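Local coordinates for protein bacterial leucyl aminopeptidase (Legionella pneumophila, PDB 6ESL) that probably removes amino-terminal residues such as leucine from peptides as a secreted zinc aminopeptidase of the M28 family, and contributes to nutrient acquisition during infection of amoebas, at residues A254-G259 with G332-A337; T301-R306 with S338-D343. All coordinates share one frame; numbering follows the deposited sequence.

Contact 1: residues A254-G259 with G332-A337; sequences AAEERG and GCSDHA. With ZN (zinc ion), chain E.
Glu256 and Asp335 are the residues whose CA atoms lie nearest, 6.8 Å apart, where two turns face each other. In 254-259 the bonds Arg258 N to Ala255 O and Gly259 N to Glu256 O wind the chain tightly; at the backbone angles of Gly259 (phi 105°) a CB would jam against Arg258 O, hence glycine. In 332-337 Ala337 N bonds Ser334 O, leading into helix 336-340. The long Glu256 side chain spans the gap: CG lies anti to the backbone N (chi1 -169°), and a bend at chi2 brings OE2 to 3.2 Å from Cys333 O, two acceptors without a hydrogen bond, and near Ser334 CA. Its CG is nearly equidistant from Asp335 OD2 (3.2 Å) and OD1, while the two carboxylate planes stand 89° apart. A water donates to Asp335 OD1 (2.6 Å) and to Ala254 O, joining the segments where no direct hydrogen bond does. Glu257 OE2 binds a zinc ion at 2.6 Å, which Asp222 shares. Serine suits position 334 through its hydroxyl, which hydrogen-bonds Gln282 NE2 and OD2 of the zinc ligand Asp284. The contact borders the dinuclear zinc site, between the loop after strand 248-253 and the chain entering helix 336-340, with His209 of strand 203-209 against Glu256 and Asp335.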
loop_
_atom_site.group_PDB
_atom_site.type_symbol
_atom_site.label_atom_id
_atom_site.label_comp_id
_atom_site.label_asym_id
_atom_site.label_seq_id
_atom_site.Cartn_x
_atom_site.Cartn_y
_atom_site.Cartn_z
ATOM N N ALA B 254 21.547 17.140 4.729
ATOM C CA ALA B 254 22.811 16.815 5.327
ATOM C C ALA B 254 22.687 15.547 6.180
ATOM O O ALA B 254 21.591 15.242 6.698
ATOM C CB ALA B 254 23.209 17.961 6.268
ATOM N N ALA B 255 23.823 14.840 6.340
ATOM C CA ALA B 255 23.980 13.924 7.424
ATOM C C ALA B 255 22.910 12.802 7.477
ATOM O O ALA B 255 22.532 12.325 8.560
ATOM C CB ALA B 255 24.040 14.695 8.790
ATOM N N GLU B 256 22.432 12.357 6.335
ATOM C CA GLU B 256 21.561 11.218 6.249
ATOM C C GLU B 256 22.229 9.951 6.790
ATOM O O GLU B 256 21.564 9.174 7.503
ATOM C CB GLU B 256 20.997 11.026 4.884
ATOM C CG GLU B 256 19.874 9.994 4.787
ATOM C CD GLU B 256 20.357 8.542 4.658
ATOM O OE1 GLU B 256 21.608 8.343 4.479
ATOM O OE2 GLU B 256 19.537 7.606 4.975
ATOM N N GLU B 257 23.558 9.813 6.532
ATOM C CA GLU B 257 24.275 8.588 6.884
ATOM C C GLU B 257 24.553 8.543 8.371
ATOM O O GLU B 257 25.031 7.557 8.883
ATOM C CB GLU B 257 25.590 8.528 6.152
ATOM C CG GLU B 257 25.471 8.439 4.624
ATOM C CD GLU B 257 24.948 7.101 4.126
ATOM O OE1 GLU B 257 24.633 6.232 4.937
ATOM O OE2 GLU B 257 24.883 7.011 2.911
ATOM N N ARG B 258 24.248 9.642 9.095
ATOM C CA ARG B 258 24.422 9.711 10.587
ATOM C C ARG B 258 23.130 9.368 11.299
ATOM O O ARG B 258 23.052 9.480 12.519
ATOM C CB ARG B 258 24.923 11.071 11.028
ATOM C CG ARG B 258 26.183 11.521 10.181
ATOM C CD ARG B 258 27.402 10.651 10.499
ATOM N NE ARG B 258 27.697 10.672 11.897
ATOM C CZ ARG B 258 28.744 10.044 12.464
ATOM N NH1 ARG B 258 29.679 9.409 11.728
ATOM N NH2 ARG B 258 28.980 10.203 13.758
ATOM N N GLY B 259 22.154 8.901 10.561
ATOM C CA GLY B 259 20.849 8.535 11.102
ATOM C C GLY B 259 19.656 9.497 10.842
ATOM O O GLY B 259 18.708 9.609 11.673
ATOM N N GLY B 332 14.641 3.581 9.690
ATOM C CA GLY B 332 15.680 4.553 9.439
ATOM C C GLY B 332 16.291 4.451 8.056
ATOM O O GLY B 332 17.443 4.656 7.865
ATOM N N CYS B 333 15.475 4.065 7.081
ATOM C CA CYS B 333 15.997 3.709 5.766
ATOM C C CYS B 333 16.594 4.928 5.074
ATOM O O CYS B 333 17.773 4.948 4.719
ATOM C CB CYS B 333 14.895 3.098 4.899
ATOM S SG CYS B 333 15.433 2.604 3.245
ATOM N N SER B 334 15.759 5.944 4.892
ATOM C CA SER B 334 16.160 7.203 4.312
ATOM C C SER B 334 15.267 8.328 4.779
ATOM O O SER B 334 14.406 8.147 5.615
ATOM C CB SER B 334 16.138 7.127 2.788
ATOM O OG SER B 334 16.953 8.078 2.192
ATOM N N ASP B 335 15.490 9.506 4.216
ATOM C CA ASP B 335 14.919 10.743 4.751
ATOM C C ASP B 335 13.387 10.864 4.709
ATOM O O ASP B 335 12.817 11.603 5.494
ATOM C CB ASP B 335 15.602 12.006 4.113
ATOM C CG ASP B 335 17.044 11.997 4.342
ATOM O OD1 ASP B 335 17.429 12.115 5.534
ATOM O OD2 ASP B 335 17.792 11.956 3.282
ATOM N N HIS B 336 12.715 10.080 3.871
ATOM C CA HIS B 336 11.261 10.061 3.905
ATOM C C HIS B 336 10.747 9.693 5.275
ATOM O O HIS B 336 9.660 10.168 5.665
ATOM C CB HIS B 336 10.725 9.068 2.879
ATOM C CG HIS B 336 11.256 7.690 3.066
ATOM N ND1 HIS B 336 12.585 7.360 2.763
ATOM C CD2 HIS B 336 10.663 6.556 3.560
ATOM C CE1 HIS B 336 12.750 6.065 3.098
ATOM N NE2 HIS B 336 11.598 5.570 3.588
ATOM N N ALA B 337 11.515 8.930 6.041
ATOM C CA ALA B 337 11.060 8.475 7.345
ATOM C C ALA B 337 10.846 9.605 8.320
ATOM O O ALA B 337 9.982 9.528 9.202
ATOM C CB ALA B 337 12.009 7.409 7.931
HETATM ZN ZN ZN E . 22.784 5.586 2.586
HETATM O O HOH W 1 19.274 13.493 6.773
#

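Contact 2: residues T301-R306 with S338-D343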
loop_
_atom_site.group_PDB
_atom_site.type_symbol
_atom_site.label_atom_id
_atom_site.label_comp_id
_atom_site.label_asym_id
_atom_site.label_seq_id
_atom_site.Cartn_x
_atom_site.Cartn_y
_atom_site.Cartn_z
ATOM N N THR B 301 7.495 0.196 0.557
ATOM C CA THR B 301 6.276 0.142 1.346
ATOM C C THR B 301 6.406 0.306 2.864
ATOM O O THR B 301 5.389 0.366 3.558
ATOM C CB THR B 301 5.502 -1.144 1.009
ATOM O OG1 THR B 301 6.252 -2.279 1.456
ATOM C CG2 THR B 301 5.307 -1.248 -0.501
ATOM N N ASP B 302 7.632 0.378 3.383
ATOM C CA ASP B 302 7.813 0.577 4.828
ATOM C C ASP B 302 8.185 2.064 5.056
ATOM O O ASP B 302 8.988 2.641 4.308
ATOM C CB ASP B 302 8.651 -0.457 5.546
ATOM C CG ASP B 302 10.075 -0.397 5.170
ATOM O OD1 ASP B 302 10.395 0.239 4.146
ATOM O OD2 ASP B 302 10.875 -0.999 5.908
ATOM N N TYR B 303 7.557 2.653 6.082
ATOM C CA TYR B 303 7.714 4.058 6.513
ATOM C C TYR B 303 7.296 5.071 5.470
ATOM O O TYR B 303 7.856 6.165 5.371
ATOM C CB TYR B 303 9.128 4.306 7.047
ATOM C CG TYR B 303 9.418 3.269 8.111
ATOM C CD1 TYR B 303 8.965 3.425 9.429
ATOM C CD2 TYR B 303 10.117 2.087 7.821
ATOM C CE1 TYR B 303 9.210 2.463 10.377
ATOM C CE2 TYR B 303 10.378 1.157 8.806
ATOM C CZ TYR B 303 9.900 1.331 10.069
ATOM O OH TYR B 303 10.192 0.365 11.004
ATOM N N THR B 304 6.257 4.711 4.729
ATOM C CA THR B 304 5.781 5.562 3.663
ATOM C C THR B 304 4.212 5.562 3.673
ATOM O O THR B 304 3.615 4.637 4.152
ATOM C CB THR B 304 6.184 5.047 2.285
ATOM O OG1 THR B 304 5.805 3.698 2.088
ATOM C CG2 THR B 304 7.743 5.166 2.043
ATOM N N ASP B 305 3.647 6.566 3.054
ATOM C CA ASP B 305 2.222 6.755 2.924
ATOM C C ASP B 305 1.732 5.858 1.841
ATOM O O ASP B 305 2.199 5.881 0.720
ATOM C CB ASP B 305 1.882 8.192 2.606
ATOM C CG ASP B 305 0.388 8.443 2.500
ATOM O OD1 ASP B 305 -0.238 8.441 3.566
ATOM O OD2 ASP B 305 -0.161 8.616 1.341
ATOM N N ARG B 306 0.734 5.066 2.197
ATOM C CA ARG B 306 0.138 4.132 1.273
ATOM C C ARG B 306 -0.469 4.750 0.039
ATOM O O ARG B 306 -0.147 4.315 -1.091
ATOM C CB ARG B 306 -0.886 3.256 2.057
ATOM C CG ARG B 306 -1.777 2.398 1.145
ATOM C CD ARG B 306 -2.643 1.476 1.959
ATOM N NE ARG B 306 -3.007 0.310 1.125
ATOM C CZ ARG B 306 -3.708 -0.742 1.580
ATOM N NH1 ARG B 306 -4.097 -0.813 2.871
ATOM N NH2 ARG B 306 -4.058 -1.705 0.745
ATOM N N SER B 338 11.721 10.614 8.235
ATOM C CA SER B 338 11.595 11.809 9.014
ATOM C C SER B 338 10.255 12.527 8.878
ATOM O O SER B 338 9.686 12.963 9.916
ATOM C CB SER B 338 12.796 12.735 8.791
ATOM O OG SER B 338 14.021 12.019 9.053
ATOM N N TRP B 339 9.734 12.573 7.651
ATOM C CA TRP B 339 8.426 13.132 7.349
ATOM C C TRP B 339 7.300 12.210 7.800
ATOM O O TRP B 339 6.322 12.643 8.498
ATOM C CB TRP B 339 8.320 13.461 5.865
ATOM C CG TRP B 339 9.245 14.474 5.384
ATOM C CD1 TRP B 339 10.441 14.246 4.722
ATOM C CD2 TRP B 339 9.156 15.930 5.525
ATOM N NE1 TRP B 339 11.054 15.426 4.454
ATOM C CE2 TRP B 339 10.285 16.478 4.917
ATOM C CE3 TRP B 339 8.212 16.794 6.037
ATOM C CZ2 TRP B 339 10.496 17.820 4.853
ATOM C CZ3 TRP B 339 8.441 18.184 5.952
ATOM C CH2 TRP B 339 9.554 18.657 5.369
ATOM N N ASN B 340 7.492 10.940 7.526
ATOM C CA ASN B 340 6.473 9.935 7.854
ATOM C C ASN B 340 6.185 9.902 9.376
ATOM O O ASN B 340 5.016 9.630 9.810
ATOM C CB ASN B 340 6.892 8.574 7.389
ATOM C CG ASN B 340 5.870 7.487 7.705
ATOM O OD1 ASN B 340 6.137 6.646 8.532
ATOM N ND2 ASN B 340 4.766 7.431 6.926
ATOM N N GLU B 341 7.241 10.028 10.153
ATOM C CA GLU B 341 7.092 10.084 11.629
ATOM C C GLU B 341 6.223 11.202 12.100
ATOM O O GLU B 341 5.679 11.075 13.145
ATOM C CB GLU B 341 8.419 10.256 12.366
ATOM C CG GLU B 341 9.071 8.924 12.661
ATOM C CD GLU B 341 10.433 8.997 13.392
ATOM O OE1 GLU B 341 11.217 7.973 13.224
ATOM O OE2 GLU B 341 10.733 10.064 14.065
ATOM N N GLU B 342 6.123 12.310 11.403
ATOM C CA GLU B 342 5.250 13.416 11.781
ATOM C C GLU B 342 3.941 13.359 11.005
ATOM O O GLU B 342 3.302 14.383 10.851
ATOM C CB GLU B 342 5.946 14.750 11.527
ATOM C CG GLU B 342 7.268 14.873 12.289
ATOM C CD GLU B 342 7.098 14.949 13.778
ATOM O OE1 GLU B 342 6.421 15.867 14.207
ATOM O OE2 GLU B 342 7.682 14.124 14.537
ATOM N N ASP B 343 3.571 12.178 10.519
ATOM C CA ASP B 343 2.388 11.945 9.693
ATOM C C ASP B 343 2.244 12.849 8.499
ATOM O O ASP B 343 1.174 13.249 8.168
ATOM C CB ASP B 343 1.126 12.044 10.568
ATOM C CG ASP B 343 1.088 10.980 11.604
ATOM O OD1 ASP B 343 1.163 9.773 11.289
ATOM O OD2 ASP B 343 1.046 11.338 12.766
HETATM O O HOH W 2 2.663 5.936 7.093
#
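Asn340 turns the flat face of its side-chain amide to the backbone carbonyl of Tyr303, at the end of a helix closed by a Schellman motif. With CG anti to the backbone N, chi1 180° carries the amide out toward loop 301-306. The Tyr303 carbonyl lies flat across the amide face, its O directly above Asn340 CG, so it meets the carbon rather than the N-H groups. Asn340 OD1 instead lies near the plane of the Tyr303 ring, at its edge, 4.1 Å from Tyr303 CB. The other end of the amide bonds a water: Asn340 ND2 donates to it at 2.6 Å, and the water reaches Thr304 O through a weak bond. Asparagine suits this place because its flat amide packs a face on the carbonyl while its N-H group donates to the water. Beyond Asn340 the motif ends the helix: Asp343, at positive phi, is the C-prime residue, its N bonded to Asn340 O, while Ile344 N reaches Trp339 O. The facing loop begins a helix of its own, for Asp305 is the N-cap of helix 306-320, its OD2 accepting from Leu308 N. Tyr303 OH bonds Gly104 of the second subunit, whose Arg306 also reaches Thr304 O. Buried by the contact, Tyr303 O has no hydrogen-bond partner in the model, and lies 3.3 Å from Asn340 CG.

Contacts 1 and 2 have centres 13 Å apart and share helix 336-340: contact 1 uses the chain entering it, contact 2 its end. Along the chain the segments alternate: 254-259, 301-306, 332-337, then directly 338-343. The first two are loops that follow strands 248-253 and 297-300 of the mixed eight-stranded sheet, so one short helix joins connections from distant strands of the M28 peptidase fold. The contacts also touch, His336 CD2 lying 3.4 Å from Tyr303 O. Contact 1 borders the zinc site, whereas contact 2 lies farther from the metals, the Thr304 side chain about 14 Å from a zinc ion. Loops 254-259 and 301-306 each meet the second subunit, and residues 332-343 pack between them within the chain.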